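Local atomic coordinates of probable leucine/isoleucine/valine-binding protein (Rhodopirellula baltica, PDB entry 4KV7), a protein that probably binds branched-chain amino acids or related small ligands as a periplasmic solute receptor of the leucine-binding protein family. Residues 175-180 against 184-189; 194-197 against 202-205; 318-323 against 327-332. The protein carries 1 engineered substitution. One frame throughout, in Å; residues are numbered along the deposited sequence.

In the fold
The chain has the two-lobed α/β build of periplasmic binding proteins, and the contacts follow one another without overlap. Contacts 1 and 2 share the lobe built on the sheet that contains strands 159-164 and 193-196: contact 1 covers the exit from helix 167-183, and contact 2 the turn from strand 193-196 into helix 204-211. Their centres are 21 Å apart and they do not touch. Contact 3 packs the end of helix 301-319 and the connection after it on helix 326-335 in the other lobe, its centre 43 Å from that of contact 1 and 46 Å from that of contact 2. None spans both lobes, so each concerns internal packing, not the junction.

Contact 1: 175-180 against 184-189; sequences GGLAAI and QSVKVS
Gln184 N donates to Ile180 O at 3.0 Å, the one hydrogen bond between 175-180 and 184-189, with the N-H somewhat bent off line at 140°. It spans four residues and so repeats the helical bonding pattern just where helix 167-183 gives way to the link to strand 193-196, part of the α/β layering of a periplasmic binding protein lobe. From Gln184 the chain runs extended, back along the helix. Leu177 and Ile180, one turn apart, present apolar branches to it. Leu177 has CG anti to its backbone nitrogen (chi1 173°), which carries its two methyls out to the returning chain, where they take separate partners. CD1 lies 3.9 Å from Val186 CG2, the two side chains sliding past each other in opposite directions. Val186 CG2 also touches Ile180 CG2 at 4.2 Å, the side chains crossing at about a right angle, and this single methyl therefore bridges both helix residues. Leu191 closes over Leu177 and Val186, while Ile180 also packs on Pro156 and on Val146 of helix 138-151. Arg181 NH2 adds a hydrogen bond to Val186 O, a polar tie beside the apolar seam. At the far end of the seam, Leu177 CD2 meets Val188 CG2 at 3.7 Å and Val188 CB at 4.0 Å.

Contact 2: 194-197 against 202-205; sequences GRYR and QVED
Tyr196 and Val203 bring their CA atoms to 5.3 Å where the chain leaves strand 193-196, loops round and comes back into helix 204-211, yet no direct hydrogen bond joins the two segments. This is the start of the beta-alpha-beta crossover from strand 193-196 through helix 204-211 to parallel strand 219-223, in the α/β lobe of a periplasmic binding protein. Water does the joining. Gln202 O accepts from two waters: the first also donates to Arg195 O at 2.7 Å, and the second takes the N-H of Arg197 N at 2.8 Å. Arg195 O and Arg197 N thus use water in place of a further strand along this outermost edge of the sheet. A third water links the side chains. It accepts from Arg197 NE at 3.0 Å, in the plane of the guanidinium at its edge, and donates to Gln202 OE1 at 2.8 Å. The side chains of Arg197 and Gln202 lie side by side and point the same way, but guanidinium and amide planes stand 84° apart, with Arg197 NH2 and Gln202 NE2 at 4.0 Å. A bend at chi3 in the arginine brings the NE edge of the guanidinium to this water.

Direct packing falls to Tyr196 CB, which sits 3.4 Å from Gln202 O and 4.2 Å from Val203 CG1. With chi1 at 73°, CG stands between the backbone N and the carbonyl carbon, and the ring leads away from 202-205. It meets Phe162 at about 20° between planes, and its OH bonds Thr225 N. Arg195 turns from the contact to a salt bridge with Asp170 of helix 167-183. Strand 193-196 pairs on its inner side with strand 159-164, while Val203 packs on Pro228, Lys231 and Met235 of helix 226-238.

Contact 3: 318-323 against 327-332; sequences TSIKGE and SSIAAA
Ile320 directs its CB at helix 326-335, and both branches from there find partners. CG2, anti to the backbone nitrogen, lies alongside Ser328, 4.0 Å from Ser328 OG. CG1 takes the other side and rests on the methyl of Ala332, 3.7 Å from Ala332 CB. At the tip, CD1 touches both Ser328 OG at 3.7 Å and Ile329 CG1 at 3.9 Å, so one side chain spans a full helical turn. Cutting Ile320 back to an alanine takes away CG1, CG2 and CD1 together and would probably open a gap beside Ser328, Ile329 and Ala332, leaving the connection less firmly packed on the helix.

Two polar links flank this wedge. Ser328 OG donates to Glu323 O at 2.7 Å, in the carbonyl plane on a lone pair (C=O...O angle 138°), and is also bonded to Ser325 N. Ser319 OG, held by Ala316 O, receives a hydrogen bond from a water that also donates to Ala332 O. The Ser328-Ser325 bond resembles one half of a capping box at the start of helix 326-335, within a short reversal joining consecutive helices of an α/β lobe.

Contact 1: 175-180 against 184-189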
ATOM      1  N   GLY A 175       5.788 -13.353   6.341  1.00 10.18           N
ATOM      2  CA  GLY A 175       6.763 -12.346   6.733  1.00 11.90           C
ATOM      3  C   GLY A 175       6.972 -12.338   8.238  1.00  9.30           C
ATOM      4  O   GLY A 175       8.105 -12.288   8.723  1.00 10.41           O
ATOM      5  N   GLY A 176       5.884 -12.393   8.992  1.00 10.12           N
ATOM      6  CA  GLY A 176       5.975 -12.448  10.437  1.00 10.14           C
ATOM      7  C   GLY A 176       6.683 -13.693  10.940  1.00  9.36           C
ATOM      8  O   GLY A 176       7.520 -13.625  11.846  1.00 10.27           O
ATOM      9  N   LEU A 177       6.365 -14.833  10.333  1.00  9.70           N
ATOM     10  CA  LEU A 177       6.997 -16.101  10.660  1.00 11.00           C
ATOM     11  C   LEU A 177       8.509 -16.028  10.460  1.00 10.11           C
ATOM     12  O   LEU A 177       9.282 -16.454  11.326  1.00 11.29           O
ATOM     13  CB  LEU A 177       6.399 -17.210   9.795  1.00 11.66           C
ATOM     14  CG  LEU A 177       7.058 -18.581   9.898  1.00 13.20           C
ATOM     15  CD1 LEU A 177       6.935 -19.180  11.295  1.00 14.57           C
ATOM     16  CD2 LEU A 177       6.462 -19.513   8.854  1.00 16.91           C
ATOM     17  N   ALA A 178       8.936 -15.506   9.312  1.00 10.30           N
ATOM     18  CA  ALA A 178      10.364 -15.375   9.035  1.00 11.30           C
ATOM     19  C   ALA A 178      11.040 -14.470  10.062  1.00 10.58           C
ATOM     20  O   ALA A 178      12.141 -14.762  10.541  1.00 11.42           O
ATOM     21  CB  ALA A 178      10.580 -14.838   7.632  1.00 12.51           C
ATOM     22  N   ALA A 179      10.379 -13.380  10.424  1.00 10.19           N
ATOM     23  CA  ALA A 179      10.962 -12.450  11.380  1.00 10.77           C
ATOM     24  C   ALA A 179      11.090 -13.078  12.766  1.00 10.47           C
ATOM     25  O   ALA A 179      12.090 -12.901  13.450  1.00 11.77           O
ATOM     26  CB  ALA A 179      10.164 -11.161  11.436  1.00 12.07           C
ATOM     27  N   ILE A 180      10.068 -13.822  13.175  1.00 10.38           N
ATOM     28  CA  ILE A 180      10.090 -14.526  14.453  1.00 10.90           C
ATOM     29  C   ILE A 180      11.208 -15.574  14.475  1.00 11.57           C
ATOM     30  O   ILE A 180      11.935 -15.711  15.464  1.00 11.38           O
ATOM     31  CB  ILE A 180       8.708 -15.165  14.733  1.00 10.69           C
ATOM     32  CG1 ILE A 180       7.697 -14.079  15.116  1.00 11.09           C
ATOM     33  CG2 ILE A 180       8.793 -16.206  15.840  1.00 13.70           C
ATOM     34  CD1 ILE A 180       6.238 -14.531  15.084  1.00 12.44           C
ATOM     35  N   GLN A 184      13.879 -17.082  17.251  1.00 14.31           N
ATOM     36  CA  GLN A 184      13.571 -18.339  17.922  1.00 16.74           C
ATOM     37  C   GLN A 184      13.063 -19.338  16.909  1.00 16.62           C
ATOM     38  O   GLN A 184      12.185 -19.015  16.122  1.00 18.02           O
ATOM     39  CB  GLN A 184      12.490 -18.113  18.985  1.00 19.58           C
ATOM     40  CG  GLN A 184      12.131 -19.370  19.771  1.00 25.55           C
ATOM     41  CD  GLN A 184      11.054 -19.124  20.813  1.00 30.63           C
ATOM     42  OE1 GLN A 184      11.015 -18.071  21.446  1.00 31.33           O
ATOM     43  NE2 GLN A 184      10.176 -20.101  20.997  1.00 32.29           N
ATOM     44  N   SER A 185      13.601 -20.550  16.916  1.00 18.81           N
ATOM     45  CA  SER A 185      13.091 -21.580  16.019  1.00 21.68           C
ATOM     46  C   SER A 185      11.690 -22.017  16.448  1.00 22.10           C
ATOM     47  O   SER A 185      11.447 -22.292  17.623  1.00 23.23           O
ATOM     48  CB  SER A 185      14.053 -22.765  15.954  1.00 24.89           C
ATOM     49  OG  SER A 185      15.288 -22.367  15.378  1.00 29.77           O
ATOM     50  N   VAL A 186      10.776 -22.068  15.487  1.00 20.08           N
ATOM     51  CA  VAL A 186       9.373 -22.375  15.746  1.00 19.72           C
ATOM     52  C   VAL A 186       8.798 -23.184  14.593  1.00 23.35           C
ATOM     53  O   VAL A 186       9.273 -23.089  13.461  1.00 28.95           O
ATOM     54  CB  VAL A 186       8.515 -21.088  15.889  1.00 19.66           C
ATOM     55  CG1 VAL A 186       8.909 -20.298  17.126  1.00 23.66           C
ATOM     56  CG2 VAL A 186       8.632 -20.217  14.648  1.00 21.75           C
ATOM     57  N   LYS A 187       7.773 -23.980  14.883  1.00 21.10           N
ATOM     58  CA  LYS A 187       6.991 -24.627  13.836  1.00 20.60           C
ATOM     59  C   LYS A 187       5.876 -23.681  13.423  1.00 18.33           C
ATOM     60  O   LYS A 187       5.318 -22.969  14.264  1.00 19.97           O
ATOM     61  CB  LYS A 187       6.389 -25.936  14.341  1.00 24.09           C
ATOM     62  CG  LYS A 187       7.412 -26.934  14.854  1.00 29.83           C
ATOM     63  CD  LYS A 187       8.294 -27.466  13.730  1.00 31.43           C
ATOM     64  CE  LYS A 187       9.417 -28.337  14.272  1.00 33.90           C
ATOM     65  NZ  LYS A 187      10.355 -28.791  13.205  1.00 37.15           N
ATOM     66  N   VAL A 188       5.540 -23.662  12.139  1.00 19.01           N
ATOM     67  CA  VAL A 188       4.528 -22.722  11.664  1.00 17.62           C
ATOM     68  C   VAL A 188       3.180 -22.929  12.374  1.00 18.22           C
ATOM     69  O   VAL A 188       2.465 -21.966  12.638  1.00 16.92           O
ATOM     70  CB  VAL A 188       4.383 -22.732  10.119  1.00 20.37           C
ATOM     71  CG1 VAL A 188       3.841 -24.062   9.627  1.00 23.56           C
ATOM     72  CG2 VAL A 188       3.497 -21.581   9.654  1.00 22.09           C
ATOM     73  N   SER A 189       2.861 -24.173  12.725  1.00 21.44           N
ATOM     74  CA  SER A 189       1.578 -24.487  13.368  1.00 24.50           C
ATOM     75  C   SER A 189       1.469 -23.932  14.790  1.00 20.68           C
ATOM     76  O   SER A 189       0.375 -23.883  15.359  1.00 22.38           O
ATOM     77  CB  SER A 189       1.346 -26.000  13.396  1.00 27.63           C
ATOM     78  OG  SER A 189       2.314 -26.641  14.211  1.00 33.32           O
TER

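Contact 2: 194-197 against 202-205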
ATOM      1  N   GLY A 194      -5.410 -16.196  13.589  1.00 11.51           N
ATOM      2  CA  GLY A 194      -6.831 -16.107  13.299  1.00 11.60           C
ATOM      3  C   GLY A 194      -7.028 -15.523  11.918  1.00 11.30           C
ATOM      4  O   GLY A 194      -6.274 -14.635  11.521  1.00 11.38           O
ATOM      5  N   ARG A 195      -8.031 -16.017  11.185  1.00 10.86           N
ATOM      6  CA  ARG A 195      -8.257 -15.572   9.807  1.00 10.82           C
ATOM      7  C   ARG A 195      -9.680 -15.085   9.587  1.00 10.68           C
ATOM      8  O   ARG A 195     -10.584 -15.425  10.342  1.00 12.84           O
ATOM      9  CB  ARG A 195      -8.013 -16.681   8.767  1.00 13.83           C
ATOM     10  CG  ARG A 195      -7.027 -17.780   9.042  1.00 19.01           C
ATOM     11  CD  ARG A 195      -5.591 -17.430   8.754  1.00 16.79           C
ATOM     12  NE  ARG A 195      -5.209 -16.672   7.551  1.00 12.86           N
ATOM     13  CZ  ARG A 195      -4.475 -17.173   6.556  1.00 12.38           C
ATOM     14  NH1 ARG A 195      -4.128 -18.454   6.547  1.00 14.65           N
ATOM     15  NH2 ARG A 195      -4.065 -16.390   5.566  1.00 12.40           N
ATOM     16  N   TYR A 196      -9.873 -14.313   8.526  1.00 10.09           N
ATOM     17  CA  TYR A 196     -11.209 -13.922   8.098  1.00  9.66           C
ATOM     18  C   TYR A 196     -11.252 -13.891   6.573  1.00  9.42           C
ATOM     19  O   TYR A 196     -10.232 -13.687   5.921  1.00  9.87           O
ATOM     20  CB  TYR A 196     -11.587 -12.543   8.666  1.00 11.57           C
ATOM     21  CG  TYR A 196     -10.849 -11.432   7.972  1.00 10.37           C
ATOM     22  CD1 TYR A 196      -9.602 -11.018   8.412  1.00 10.31           C
ATOM     23  CD2 TYR A 196     -11.387 -10.819   6.844  1.00 10.76           C
ATOM     24  CE1 TYR A 196      -8.902 -10.022   7.752  1.00 10.18           C
ATOM     25  CE2 TYR A 196     -10.692  -9.833   6.165  1.00  9.78           C
ATOM     26  CZ  TYR A 196      -9.449  -9.433   6.626  1.00  8.97           C
ATOM     27  OH  TYR A 196      -8.769  -8.434   5.961  1.00 10.01           O
ATOM     28  N   ARG A 197     -12.438 -14.044   6.007  1.00 10.03           N
ATOM     29  CA  ARG A 197     -12.581 -14.076   4.557  1.00 10.50           C
ATOM     30  C   ARG A 197     -12.607 -12.667   3.961  1.00  9.28           C
ATOM     31  O   ARG A 197     -13.324 -11.782   4.460  1.00 10.20           O
ATOM     32  CB  ARG A 197     -13.851 -14.846   4.165  1.00 12.20           C
ATOM     33  CG  ARG A 197     -14.077 -14.901   2.659  1.00 15.07           C
ATOM     34  CD  ARG A 197     -15.043 -16.001   2.228  1.00 14.19           C
ATOM     35  NE  ARG A 197     -16.437 -15.746   2.581  1.00 14.66           N
ATOM     36  CZ  ARG A 197     -17.270 -15.001   1.864  1.00 14.64           C
ATOM     37  NH1 ARG A 197     -16.839 -14.391   0.772  1.00 16.36           N
ATOM     38  NH2 ARG A 197     -18.529 -14.851   2.254  1.00 17.57           N
ATOM     39  N   GLN A 202     -16.578 -11.189   8.834  1.00 12.13           N
ATOM     40  CA  GLN A 202     -16.721 -12.407   9.621  1.00 12.63           C
ATOM     41  C   GLN A 202     -15.442 -12.722  10.377  1.00 12.51           C
ATOM     42  O   GLN A 202     -14.615 -13.516   9.926  1.00 13.27           O
ATOM     43  CB  GLN A 202     -17.145 -13.559   8.716  1.00 13.04           C
ATOM     44  CG  GLN A 202     -18.511 -13.326   8.087  1.00 14.73           C
ATOM     45  CD  GLN A 202     -18.874 -14.378   7.064  1.00 17.10           C
ATOM     46  OE1 GLN A 202     -18.497 -15.544   7.193  1.00 21.13           O
ATOM     47  NE2 GLN A 202     -19.585 -13.966   6.019  1.00 17.60           N
ATOM     48  N   VAL A 203     -15.284 -12.076  11.528  1.00 12.16           N
ATOM     49  CA  VAL A 203     -14.026 -12.125  12.260  1.00 12.78           C
ATOM     50  C   VAL A 203     -14.106 -12.939  13.548  1.00 13.23           C
ATOM     51  O   VAL A 203     -13.092 -13.110  14.234  1.00 14.41           O
ATOM     52  CB  VAL A 203     -13.524 -10.710  12.585  1.00 13.73           C
ATOM     53  CG1 VAL A 203     -13.404  -9.884  11.308  1.00 13.27           C
ATOM     54  CG2 VAL A 203     -14.438 -10.030  13.596  1.00 16.16           C
ATOM     55  N   GLU A 204     -15.290 -13.446  13.859  1.00 15.37           N
ATOM     56  CA  GLU A 204     -15.533 -14.127  15.113  1.00 17.99           C
ATOM     57  C   GLU A 204     -14.663 -15.372  15.302  1.00 17.14           C
ATOM     58  O   GLU A 204     -14.089 -15.588  16.384  1.00 17.25           O
ATOM     59  CB  GLU A 204     -17.013 -14.501  15.206  1.00 18.62           C
ATOM     60  CG  GLU A 204     -17.991 -13.351  14.871  1.00 31.65           C
ATOM     61  CD  GLU A 204     -18.015 -12.961  13.382  1.00 32.42           C
ATOM     62  OE1 GLU A 204     -18.079 -13.855  12.508  1.00 31.87           O
ATOM     63  OE2 GLU A 204     -17.944 -11.749  13.096  1.00 26.06           O
ATOM     64  N   ASP A 205     -14.577 -16.205  14.269  1.00 16.06           N
ATOM     65  CA  ASP A 205     -13.773 -17.425  14.339  1.00 17.41           C
ATOM     66  C   ASP A 205     -12.303 -17.102  14.555  1.00 17.57           C
ATOM     67  O   ASP A 205     -11.626 -17.768  15.346  1.00 17.54           O
ATOM     68  CB  ASP A 205     -13.936 -18.270  13.069  1.00 22.36           C
ATOM     69  CG  ASP A 205     -15.275 -18.979  13.000  1.00 31.13           C
ATOM     70  OD1 ASP A 205     -15.996 -19.012  14.019  1.00 27.09           O
ATOM     71  OD2 ASP A 205     -15.598 -19.520  11.922  1.00 35.96           O
TER
HETATM   72  O   HOH W   1     -13.007 -15.336  11.455  1.00 13.14           O
HETATM   73  O   HOH W   2     -14.310 -15.216   7.800  1.00 13.85           O
HETATM   74  O   HOH W   3     -17.843 -16.997   4.893  1.00 25.17           O

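Contact 3: 318-323 against 327-332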
ATOM      1  N   THR A 318       9.228  12.361 -18.013  1.00 15.06           N
ATOM      2  CA  THR A 318       9.949  13.584 -18.382  1.00 18.26           C
ATOM      3  C   THR A 318      11.311  13.277 -19.003  1.00 17.48           C
ATOM      4  O   THR A 318      11.804  14.018 -19.862  1.00 18.31           O
ATOM      5  CB  THR A 318      10.152  14.504 -17.149  1.00 19.50           C
ATOM      6  OG1 THR A 318       8.877  14.894 -16.627  1.00 24.68           O
ATOM      7  CG2 THR A 318      10.934  15.756 -17.509  1.00 24.82           C
ATOM      8  N   SER A 319      11.912  12.172 -18.578  1.00 16.83           N
ATOM      9  CA  SER A 319      13.249  11.804 -19.022  1.00 17.30           C
ATOM     10  C   SER A 319      13.281  11.180 -20.408  1.00 17.65           C
ATOM     11  O   SER A 319      14.347  11.049 -21.003  1.00 20.26           O
ATOM     12  CB  SER A 319      13.891  10.833 -18.031  1.00 19.46           C
ATOM     13  OG  SER A 319      13.364   9.525 -18.176  1.00 17.73           O
ATOM     14  N   ILE A 320      12.124  10.783 -20.920  1.00 16.25           N
ATOM     15  CA  ILE A 320      12.089  10.057 -22.179  1.00 16.31           C
ATOM     16  C   ILE A 320      12.399  10.974 -23.344  1.00 19.14           C
ATOM     17  O   ILE A 320      11.834  12.060 -23.459  1.00 20.04           O
ATOM     18  CB  ILE A 320      10.718   9.380 -22.410  1.00 14.98           C
ATOM     19  CG1 ILE A 320      10.480   8.295 -21.360  1.00 15.97           C
ATOM     20  CG2 ILE A 320      10.644   8.770 -23.808  1.00 19.00           C
ATOM     21  CD1 ILE A 320       9.092   7.690 -21.398  1.00 15.86           C
ATOM     22  N   LYS A 321      13.309  10.524 -24.202  1.00 19.24           N
ATOM     23  CA  LYS A 321      13.565  11.185 -25.469  1.00 23.44           C
ATOM     24  C   LYS A 321      13.025  10.297 -26.572  1.00 24.58           C
ATOM     25  O   LYS A 321      13.469   9.161 -26.735  1.00 35.82           O
ATOM     26  CB  LYS A 321      15.059  11.409 -25.681  1.00 26.01           C
ATOM     27  CG  LYS A 321      15.756  12.120 -24.539  1.00 20.44           C
ATOM     28  CD  LYS A 321      17.190  12.436 -24.935  1.00 25.75           C
ATOM     29  CE  LYS A 321      17.938  13.171 -23.834  1.00 30.67           C
ATOM     30  NZ  LYS A 321      17.377  14.530 -23.585  1.00 27.64           N
ATOM     31  N   GLY A 322      12.065  10.812 -27.328  1.00 21.34           N
ATOM     32  CA  GLY A 322      11.418  10.017 -28.350  1.00 21.02           C
ATOM     33  C   GLY A 322      10.043   9.558 -27.916  1.00 20.38           C
ATOM     34  O   GLY A 322       9.428  10.134 -27.014  1.00 20.18           O
ATOM     35  N   GLU A 323       9.562   8.513 -28.576  1.00 20.57           N
ATOM     36  CA  GLU A 323       8.215   8.013 -28.368  1.00 20.46           C
ATOM     37  C   GLU A 323       7.983   7.558 -26.937  1.00 18.31           C
ATOM     38  O   GLU A 323       8.782   6.819 -26.359  1.00 19.01           O
ATOM     39  CB  GLU A 323       7.946   6.861 -29.335  1.00 22.80           C
ATOM     40  CG  GLU A 323       6.573   6.236 -29.208  1.00 28.89           C
ATOM     41  CD  GLU A 323       6.345   5.148 -30.237  1.00 36.16           C
ATOM     42  OE1 GLU A 323       7.250   4.311 -30.434  1.00 36.97           O
ATOM     43  OE2 GLU A 323       5.263   5.139 -30.859  1.00 41.53           O
ATOM     44  N   SER A 327       7.335   0.320 -23.703  1.00 18.45           N
ATOM     45  CA  SER A 327       8.744  -0.036 -23.620  0.50 21.29           C
ATOM     46  C   SER A 327       9.608   1.128 -23.132  1.00 17.14           C
ATOM     47  O   SER A 327      10.502   0.937 -22.311  1.00 18.80           O
ATOM     48  CB  SER A 327       9.252  -0.565 -24.962  0.50 24.33           C
ATOM     49  OG  SER A 327       9.177   0.427 -25.967  0.50 20.85           O
ATOM     50  N   SER A 328       9.341   2.338 -23.615  1.00 17.60           N
ATOM     51  CA  SER A 328      10.172   3.456 -23.168  1.00 18.23           C
ATOM     52  C   SER A 328       9.859   3.863 -21.723  1.00 15.38           C
ATOM     53  O   SER A 328      10.721   4.378 -21.021  1.00 16.55           O
ATOM     54  CB  SER A 328      10.114   4.646 -24.133  1.00 17.78           C
ATOM     55  OG  SER A 328       8.841   5.260 -24.128  1.00 17.34           O
ATOM     56  N   ILE A 329       8.637   3.609 -21.262  1.00 14.95           N
ATOM     57  CA  ILE A 329       8.322   3.874 -19.863  1.00 14.39           C
ATOM     58  C   ILE A 329       9.016   2.869 -18.941  1.00 15.58           C
ATOM     59  O   ILE A 329       9.587   3.253 -17.925  1.00 14.95           O
ATOM     60  CB  ILE A 329       6.811   3.927 -19.611  1.00 15.23           C
ATOM     61  CG1 ILE A 329       6.254   5.227 -20.202  1.00 16.26           C
ATOM     62  CG2 ILE A 329       6.497   3.825 -18.111  1.00 14.88           C
ATOM     63  CD1 ILE A 329       4.754   5.324 -20.177  1.00 19.03           C
ATOM     64  N   ALA A 330       8.995   1.596 -19.318  1.00 15.70           N
ATOM     65  CA  ALA A 330       9.691   0.574 -18.546  1.00 16.85           C
ATOM     66  C   ALA A 330      11.177   0.932 -18.438  1.00 18.50           C
ATOM     67  O   ALA A 330      11.764   0.874 -17.357  1.00 20.36           O
ATOM     68  CB  ALA A 330       9.504  -0.791 -19.188  1.00 20.70           C
ATOM     69  N   ALA A 331      11.776   1.327 -19.557  1.00 17.12           N
ATOM     70  CA  ALA A 331      13.186   1.701 -19.572  1.00 19.44           C
ATOM     71  C   ALA A 331      13.436   2.948 -18.727  1.00 17.29           C
ATOM     72  O   ALA A 331      14.417   3.016 -17.989  1.00 18.43           O
ATOM     73  CB  ALA A 331      13.672   1.910 -21.002  1.00 20.55           C
ATOM     74  N   ALA A 332      12.550   3.935 -18.825  1.00 15.82           N
ATOM     75  CA  ALA A 332      12.744   5.185 -18.097  1.00 16.40           C
ATOM     76  C   ALA A 332      12.664   4.985 -16.584  1.00 15.55           C
ATOM     77  O   ALA A 332      13.381   5.637 -15.825  1.00 16.07           O
ATOM     78  CB  ALA A 332      11.739   6.225 -18.547  1.00 17.13           C
TER
HETATM   79  O   HOH W   4      14.457   8.015 -16.074  1.00 27.90           O